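Local coordinates for protein orotidine 5'-phosphate decarboxylase (Sulfolobus solfataricus, PDB 4DBE) that probably catalyses the decarboxylation of orotidine 5'-monophosphate to UMP, the last step of de novo UMP biosynthesis, and works as a homodimer, at residues V6-D11 and R188-A193. Numbering follows the deposited sequence.
Sequences VILAMD and RSIYNA. With BMP (6-hydroxyuridine-5'-phosphate), chain C.
Ile190 supplies the apolar half of the contact, its two branches dividing the work. Ile190 CD1 meets Val6 CG1 tip to tip at 4.1 Å, while its CG2 slants across Leu8 CD1. Leu8 can reach it because CG stands anti to the backbone N (chi1 171°), which swings the isobutyl end toward the helix although the CB bond does not point there. Helices 16-22 and 196-213 close over this patch through Met22 and Ile203.

Nearer the ligand the Tyr191 ring takes over. Ala9 O lies at the ring edge, near its plane, 3.3 Å from Tyr191 CE2, and Arg188 CA sits over the centre of one face. Asp11 CB packs beside the phenol oxygen, which is hydrogen-bonded to Tyr67 OH of the second subunit.

In this TIM barrel, strand 6-10 is the first strand and the short helix 188-191 follows strand 183-186, the eighth and last, so the contact lies at the barrel's seam. The turn from the last strand into this helix contributes to the phosphate site, Gly187 N being bonded to the ligand as well.

Polar contacts converge on 6-hydroxyuridine-5'-phosphate. OP2 accepts a nearly straight bond from Arg188 N at the helix start (2.6 Å, 170°) and another from Arg188 NE, while Arg188 NH2 reaches OP1 at 3.0 Å. The bend at chi3 (-73°) turns the guanidinium edge to the phosphorus. Cut back to alanine here, the side chain would no longer reach the phosphate, which is likely to leave OP1 without this donor and OP2 dependent on the backbone N with no guanidinium charge beside it. At the ribose, O3' donates to Asp11 OD2 (2.7 Å), and one water links that carboxylate oxygen, OP2 and Tyr191 OH (2.6 Å from the water).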
# COMPACT_ATOMS: atom_id res chain seq x y z
N VAL A 6 4.01 18.15 15.52
CA VAL A 6 3.83 17.97 14.09
C VAL A 6 4.74 16.89 13.50
O VAL A 6 5.93 16.82 13.80
CB VAL A 6 4.04 19.28 13.32
CG1 VAL A 6 3.90 19.03 11.82
CG2 VAL A 6 3.05 20.32 13.78
N ILE A 7 4.14 16.03 12.68
CA ILE A 7 4.87 15.11 11.83
C ILE A 7 4.67 15.62 10.41
O ILE A 7 3.55 15.68 9.91
CB ILE A 7 4.35 13.65 11.98
CG1 ILE A 7 4.61 13.14 13.40
CG2 ILE A 7 5.04 12.72 10.94
CD1 ILE A 7 4.08 11.72 13.67
N LEU A 8 5.77 16.03 9.78
CA LEU A 8 5.72 16.49 8.39
C LEU A 8 5.46 15.32 7.47
O LEU A 8 6.21 14.33 7.49
CB LEU A 8 7.05 17.15 8.02
CG LEU A 8 7.24 17.49 6.53
CD1 LEU A 8 6.29 18.60 6.15
CD2 LEU A 8 8.69 17.89 6.26
N ALA A 9 4.40 15.40 6.67
CA ALA A 9 4.15 14.38 5.67
C ALA A 9 4.92 14.78 4.41
O ALA A 9 4.42 15.55 3.58
CB ALA A 9 2.67 14.21 5.38
N MET A 10 6.15 14.29 4.31
CA MET A 10 6.98 14.61 3.16
C MET A 10 6.59 13.72 1.98
O MET A 10 7.19 12.67 1.74
CB MET A 10 8.47 14.46 3.50
CG MET A 10 9.40 15.12 2.49
SD MET A 10 11.09 15.11 3.10
CE MET A 10 10.79 15.60 4.79
N ASP A 11 5.56 14.16 1.27
CA ASP A 11 5.08 13.45 0.08
C ASP A 11 5.61 14.10 -1.18
O ASP A 11 5.32 13.66 -2.29
CB ASP A 11 3.55 13.48 0.08
CG ASP A 11 2.96 12.69 1.22
OD1 ASP A 11 3.51 11.60 1.51
OD2 ASP A 11 1.97 13.15 1.85
N ARG A 188 0.44 18.90 2.67
CA ARG A 188 0.30 20.05 1.76
C ARG A 188 0.27 21.44 2.40
O ARG A 188 0.79 22.39 1.82
CB ARG A 188 -0.95 19.86 0.88
CG ARG A 188 -0.78 18.82 -0.19
CD ARG A 188 -2.12 18.41 -0.75
NE ARG A 188 -2.87 17.57 0.18
CZ ARG A 188 -4.08 17.08 -0.08
NH1 ARG A 188 -4.68 17.38 -1.22
NH2 ARG A 188 -4.69 16.30 0.80
N SER A 189 -0.33 21.57 3.58
CA SER A 189 -0.45 22.89 4.19
C SER A 189 0.91 23.44 4.57
O SER A 189 1.07 24.63 4.77
CB SER A 189 -1.36 22.86 5.43
OG SER A 189 -2.70 22.65 5.05
N ILE A 190 1.89 22.55 4.69
CA ILE A 190 3.27 22.96 4.91
C ILE A 190 4.06 22.99 3.60
O ILE A 190 4.54 24.05 3.20
CB ILE A 190 4.00 22.08 5.96
CG1 ILE A 190 3.36 22.26 7.34
CG2 ILE A 190 5.51 22.42 6.01
CD1 ILE A 190 3.71 21.16 8.35
N TYR A 191 4.15 21.86 2.91
CA TYR A 191 5.10 21.78 1.78
C TYR A 191 4.70 22.52 0.50
O TYR A 191 5.57 22.84 -0.32
CB TYR A 191 5.54 20.33 1.49
CG TYR A 191 4.48 19.38 0.94
CD1 TYR A 191 3.89 19.60 -0.30
CD2 TYR A 191 4.13 18.23 1.65
CE1 TYR A 191 2.95 18.70 -0.81
CE2 TYR A 191 3.18 17.33 1.14
CZ TYR A 191 2.60 17.56 -0.08
OH TYR A 191 1.67 16.67 -0.59
N ASN A 192 3.42 22.81 0.33
CA ASN A 192 2.96 23.64 -0.78
C ASN A 192 2.78 25.11 -0.42
O ASN A 192 2.38 25.91 -1.27
CB ASN A 192 1.64 23.11 -1.36
CG ASN A 192 1.83 21.92 -2.28
OD1 ASN A 192 2.95 21.61 -2.70
ND2 ASN A 192 0.73 21.25 -2.62
N ALA A 193 3.03 25.48 0.83
CA ALA A 193 2.96 26.88 1.26
C ALA A 193 4.02 27.72 0.57
O ALA A 193 5.06 27.20 0.18
CB ALA A 193 3.12 26.98 2.76
P BMP C . -2.12 16.33 3.60
OP1 BMP C . -3.58 16.16 3.55
OP2 BMP C . -1.40 17.13 2.40
OP3 BMP C . -1.78 17.16 4.92
O5' BMP C . -1.40 14.91 3.79
C5' BMP C . -1.89 13.93 4.69
C4' BMP C . -0.91 12.79 4.84
O4' BMP C . -1.47 11.80 5.74
C3' BMP C . -0.56 12.06 3.55
O3' BMP C . 0.77 11.55 3.62
C2' BMP C . -1.55 10.89 3.56
O2' BMP C . -1.14 9.78 2.81
C1' BMP C . -1.62 10.57 5.06
N1 BMP C . -2.88 9.95 5.48
C2 BMP C . -4.08 10.54 5.24
O2 BMP C . -4.15 11.59 4.63
N3 BMP C . -5.23 9.96 5.64
C4 BMP C . -5.22 8.79 6.32
O4 BMP C . -6.28 8.28 6.69
C5 BMP C . -3.99 8.17 6.61
C6 BMP C . -2.83 8.78 6.19
O1 BMP C . -1.64 8.23 6.45
O HOH W 1 0.45 15.23 1.18